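Local coordinates for hypothetical protein (Shewanella denitrificans, PDB 2OQM) that is of unknown function but belongs to the DUF1993 family and is related to the DinB-like helical-bundle proteins, at residues Ser60-Ala63 / Ala64-Asn68; Ile162-Ala165 / Tyr166-Arg170. One frame throughout, in Å; residues are numbered along the deposited sequence.

Overall arrangement
Two local contacts from one helical protein illustrate how the chemistry of neighbouring residues follows their place in the fold. Interaction 1 is a partly buried loop between helices 54-58 and 69-87, where an arginine, two waters and a formate supply bonds that no regular helix provides. Interaction 2 lies wholly buried on helix 146-172, and the polar bonds across it are backbone ones, with apolar side chains fanning out to other helices. The centres are about 11 Å apart, and the two meet directly: Ser60 CB lies 3.6 Å from Ile168 CG2, and Leu62 also packs on Ile168. Both sites reach the second subunit of the dimer.

Interaction 1: Ser60-Ala63 / Ala64-Asn68. With FMT (formic acid), chain I.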
loop_
_atom_site.group_PDB
_atom_site.type_symbol
_atom_site.label_atom_id
_atom_site.label_comp_id
_atom_site.label_asym_id
_atom_site.label_seq_id
_atom_site.Cartn_x
_atom_site.Cartn_y
_atom_site.Cartn_z
ATOM N N SER A 60 -10.417 -18.938 0.847
ATOM C CA SER A 60 -11.100 -18.125 -0.142
ATOM C C SER A 60 -10.073 -17.248 -0.842
ATOM O O SER A 60 -8.953 -17.119 -0.390
ATOM C CB SER A 60 -12.191 -17.275 0.526
ATOM O OG SER A 60 -13.071 -16.653 -0.413
ATOM N N ARG A 61 -10.481 -16.730 -1.983
ATOM C CA ARG A 61 -9.649 -15.952 -2.883
ATOM C C ARG A 61 -10.517 -15.084 -3.797
ATOM O O ARG A 61 -11.709 -15.337 -3.933
ATOM C CB ARG A 61 -8.813 -16.851 -3.740
ATOM C CG ARG A 61 -9.623 -17.752 -4.635
ATOM C CD ARG A 61 -8.747 -18.804 -5.249
ATOM N NE ARG A 61 -8.473 -19.914 -4.370
ATOM C CZ ARG A 61 -7.281 -20.443 -4.164
ATOM N NH1 ARG A 61 -6.197 -19.926 -4.714
ATOM N NH2 ARG A 61 -7.198 -21.482 -3.388
ATOM N N LEU A 62 -9.901 -14.083 -4.412
ATOM C CA LEU A 62 -10.621 -13.134 -5.311
ATOM C C LEU A 62 -10.648 -13.577 -6.770
ATOM O O LEU A 62 -11.434 -13.083 -7.539
ATOM C CB LEU A 62 -10.008 -11.757 -5.241
ATOM C CG LEU A 62 -10.127 -11.071 -3.884
ATOM C CD1 LEU A 62 -9.477 -9.694 -4.007
ATOM C CD2 LEU A 62 -11.611 -11.060 -3.417
ATOM N N ALA A 63 -9.803 -14.537 -7.124
ATOM C CA ALA A 63 -9.749 -15.084 -8.482
ATOM C C ALA A 63 -9.161 -16.449 -8.422
ATOM O O ALA A 63 -8.308 -16.735 -7.553
ATOM C CB ALA A 63 -8.945 -14.201 -9.445
ATOM N N ALA A 64 -9.560 -17.291 -9.353
ATOM C CA ALA A 64 -9.178 -18.706 -9.303
ATOM C C ALA A 64 -7.657 -18.963 -9.367
ATOM O O ALA A 64 -7.152 -19.924 -8.786
ATOM C CB ALA A 64 -9.893 -19.501 -10.458
ATOM N N ASP A 65 -6.939 -18.080 -10.064
ATOM C CA ASP A 65 -5.475 -18.151 -10.173
ATOM C C ASP A 65 -4.753 -17.139 -9.298
ATOM O O ASP A 65 -3.610 -16.800 -9.596
ATOM C CB ASP A 65 -5.037 -18.018 -11.650
ATOM C CG ASP A 65 -5.362 -16.678 -12.232
ATOM O OD1 ASP A 65 -5.986 -15.891 -11.514
ATOM O OD2 ASP A 65 -4.956 -16.402 -13.390
ATOM N N GLN A 66 -5.431 -16.609 -8.258
ATOM C CA GLN A 66 -4.802 -15.744 -7.258
ATOM C C GLN A 66 -4.678 -16.477 -5.918
ATOM O O GLN A 66 -5.528 -17.290 -5.564
ATOM C CB GLN A 66 -5.555 -14.415 -7.094
ATOM C CG GLN A 66 -4.723 -13.437 -6.290
ATOM C CD GLN A 66 -5.255 -12.006 -6.291
ATOM O OE1 GLN A 66 -4.586 -11.092 -6.752
ATOM N NE2 GLN A 66 -6.390 -11.815 -5.734
ATOM N N PHE A 67 -3.574 -16.240 -5.213
ATOM C CA PHE A 67 -3.312 -16.860 -3.881
ATOM C C PHE A 67 -4.451 -16.611 -2.912
ATOM O O PHE A 67 -5.022 -15.554 -2.903
ATOM C CB PHE A 67 -2.055 -16.268 -3.275
ATOM C CG PHE A 67 -0.785 -16.697 -3.928
ATOM C CD1 PHE A 67 -0.483 -18.008 -4.076
ATOM C CD2 PHE A 67 0.147 -15.746 -4.329
ATOM C CE1 PHE A 67 0.702 -18.387 -4.632
ATOM C CE2 PHE A 67 1.371 -16.146 -4.875
ATOM C CZ PHE A 67 1.627 -17.435 -5.026
ATOM N N ASN A 68 -4.769 -17.612 -2.097
ATOM C CA ASN A 68 -5.850 -17.516 -1.154
ATOM C C ASN A 68 -5.462 -16.729 0.122
ATOM O O ASN A 68 -4.371 -16.162 0.205
ATOM C CB ASN A 68 -6.404 -18.886 -0.828
ATOM C CG ASN A 68 -5.415 -19.743 -0.038
ATOM O OD1 ASN A 68 -4.406 -19.245 0.468
ATOM N ND2 ASN A 68 -5.736 -21.026 0.103
HETATM C C FMT I . -11.489 -21.920 -3.118
HETATM O O1 FMT I . -10.669 -22.846 -3.003
HETATM O O2 FMT I . -11.175 -20.718 -3.034
HETATM O O HOH W 1 -3.495 -20.211 -2.785
HETATM O O HOH W 2 -7.222 -13.713 -3.782
#
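Arg61 reaches across its own loop to hold the carbonyl of Gln66 by a hydrogen bond, with NH1 2.8 Å from Gln66 O. The side chain starts with CG between the backbone N and the carbonyl carbon (chi1 62°) and bends at chi3 (80°), which swings the guanidinium over the returning limb of the loop. The N-H...O angle is 142°, and the carbonyl oxygen sits a little out of the guanidinium plane. Over one face of that group lies Asn68 CB, 3.7 Å above the plane and over its centre, while the amide of Asn68 is turned obliquely to it. NE donates a nearly straight bond to O2 of a bound formate, probably from the crystallisation liquor, 3.1 Å away near the guanidinium edge. The loop bends through a type I beta turn from Ala63 to Gln66, whose Gln66 N meets Ala63 O at 3.0 Å from above the carbonyl plane. The loop joins helix 54-58 to helix 69-87, and Asn68 is the N-cap of the latter, its OD1 accepting from Arg71 N. Inside the loop, Gln66 runs out extended, its CG anti to the backbone N, alongside Leu62; NE2 comes to 3.7 Å from Leu62 CB. A water binds this inner side together, accepting from Leu62 N and from Gln66 NE2 and donating to Phe67 O, so three polar atoms of the loop share one solvent molecule. A second water accepts from Asn68 N, 3.0 Å away, and weakly from Arg61 NH1. At the turn, Asp65 OD1 forms a salt bridge with Arg170 of the second subunit, while Leu62 packs on Leu62 of that subunit and, within its own chain, on Thr164.

Interaction 2: Ile162-Ala165 / Tyr166-Arg170; sequences ITTA and YGILR
A first torsion of 176° sets CG of Tyr166 across from its own backbone N and carries the ring away from the preceding turn, while the backbone places CB 3.4 Å from Thr163 O. Ile168 takes the other course: CG1 lies beside its backbone N (chi1 -66°), and this lays the branch back along the helix until CG1 is 3.4 Å from Thr164 O. Leu169 leans over Ala165 O, its CG at 3.6 Å. Tyr166 CB, Ile168 CG1 and Leu169 CG thus each lie against a carbonyl oxygen three or four residues earlier. The carbonyls at the same time accept the i to i+4 bonds of an alpha-helix, here the C-terminal part of helix 146-172, one of four long helices that probably form the four-helix bundle of DinB-like proteins. Tyr166 N reaches Ile162 O at 2.9 Å, nearly straight, and Gly167 N reaches Thr163 O at 2.8 Å, a little bent; Ile168 N and Leu169 N continue the pattern to Thr164 O and Ala165 O. The hydroxyls of Thr163 and Thr164 are satisfied along the same helix, by the carbonyls of Tyr159 and Phe160. The side chains then diverge to different neighbours: Ala165 and Leu169 pack on Leu69 of helix 69-87, Tyr166 and Leu169 on Ile39 of helix 13-50. Thr163 and Thr164 pack on Thr164 and Thr163 of the second subunit, and the ring of Tyr166 meets Phe160 of that subunit edge-to-face.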
loop_
_atom_site.group_PDB
_atom_site.type_symbol
_atom_site.label_atom_id
_atom_site.label_comp_id
_atom_site.label_asym_id
_atom_site.label_seq_id
_atom_site.Cartn_x
_atom_site.Cartn_y
_atom_site.Cartn_z
ATOM N N ILE A 162 -1.844 -7.119 2.325
ATOM C CA ILE A 162 -2.777 -6.811 3.397
ATOM C C ILE A 162 -4.153 -6.346 2.854
ATOM O O ILE A 162 -5.211 -6.810 3.297
ATOM C CB ILE A 162 -2.213 -5.804 4.398
ATOM C CG1 ILE A 162 -0.989 -6.372 5.163
ATOM C CG2 ILE A 162 -3.300 -5.425 5.425
ATOM C CD1 ILE A 162 -0.444 -5.476 6.282
ATOM N N THR A 163 -4.160 -5.475 1.861
ATOM C CA THR A 163 -5.411 -5.079 1.224
ATOM C C THR A 163 -6.154 -6.239 0.557
ATOM O O THR A 163 -7.364 -6.272 0.587
ATOM C CB THR A 163 -5.233 -3.869 0.270
ATOM O OG1 THR A 163 -4.627 -2.795 1.010
ATOM C CG2 THR A 163 -6.583 -3.343 -0.278
ATOM N N THR A 164 -5.438 -7.152 -0.073
ATOM C CA THR A 164 -6.057 -8.266 -0.743
ATOM C C THR A 164 -6.622 -9.206 0.304
ATOM O O THR A 164 -7.701 -9.711 0.115
ATOM C CB THR A 164 -5.048 -9.002 -1.649
ATOM O OG1 THR A 164 -4.553 -8.087 -2.628
ATOM C CG2 THR A 164 -5.728 -10.190 -2.380
ATOM N N ALA A 165 -5.926 -9.401 1.437
ATOM C CA ALA A 165 -6.458 -10.201 2.553
ATOM C C ALA A 165 -7.758 -9.570 3.049
ATOM O O ALA A 165 -8.753 -10.253 3.252
ATOM C CB ALA A 165 -5.445 -10.282 3.688
ATOM N N TYR A 166 -7.728 -8.255 3.248
ATOM C CA TYR A 166 -8.896 -7.527 3.640
ATOM C C TYR A 166 -10.048 -7.717 2.659
ATOM O O TYR A 166 -11.169 -7.976 3.054
ATOM C CB TYR A 166 -8.510 -6.073 3.760
ATOM C CG TYR A 166 -9.579 -5.066 4.062
ATOM C CD1 TYR A 166 -10.485 -4.657 3.074
ATOM C CD2 TYR A 166 -9.644 -4.421 5.343
ATOM C CE1 TYR A 166 -11.474 -3.737 3.372
ATOM C CE2 TYR A 166 -10.576 -3.459 5.593
ATOM C CZ TYR A 166 -11.479 -3.103 4.614
ATOM O OH TYR A 166 -12.388 -2.106 4.884
ATOM N N GLY A 167 -9.765 -7.576 1.361
ATOM C CA GLY A 167 -10.756 -7.750 0.309
ATOM C C GLY A 167 -11.415 -9.123 0.274
ATOM O O GLY A 167 -12.613 -9.261 0.072
ATOM N N ILE A 168 -10.609 -10.163 0.473
ATOM C CA ILE A 168 -11.156 -11.503 0.547
ATOM C C ILE A 168 -12.200 -11.570 1.665
ATOM O O ILE A 168 -13.286 -12.118 1.463
ATOM C CB ILE A 168 -10.059 -12.605 0.721
ATOM C CG1 ILE A 168 -9.183 -12.680 -0.533
ATOM C CG2 ILE A 168 -10.714 -13.979 0.930
ATOM C CD1 ILE A 168 -7.898 -13.487 -0.362
ATOM N N LEU A 169 -11.869 -11.040 2.844
ATOM C CA LEU A 169 -12.767 -11.134 3.991
ATOM C C LEU A 169 -14.009 -10.317 3.750
ATOM O O LEU A 169 -15.124 -10.759 3.968
ATOM C CB LEU A 169 -12.070 -10.680 5.248
ATOM C CG LEU A 169 -10.988 -11.663 5.690
ATOM C CD1 LEU A 169 -10.111 -10.988 6.784
ATOM C CD2 LEU A 169 -11.686 -12.959 6.174
ATOM N N ARG A 170 -13.803 -9.122 3.261
ATOM C CA ARG A 170 -14.903 -8.213 2.961
ATOM C C ARG A 170 -15.879 -8.812 1.939
ATOM O O ARG A 170 -17.104 -8.780 2.108
ATOM C CB ARG A 170 -14.303 -6.912 2.438
ATOM C CG ARG A 170 -15.252 -5.770 2.308
ATOM C CD ARG A 170 -15.858 -5.351 3.634
ATOM N NE ARG A 170 -16.889 -4.347 3.425
ATOM C CZ ARG A 170 -16.668 -3.035 3.365
ATOM N NH1 ARG A 170 -15.458 -2.524 3.528
ATOM N NH2 ARG A 170 -17.684 -2.209 3.156
#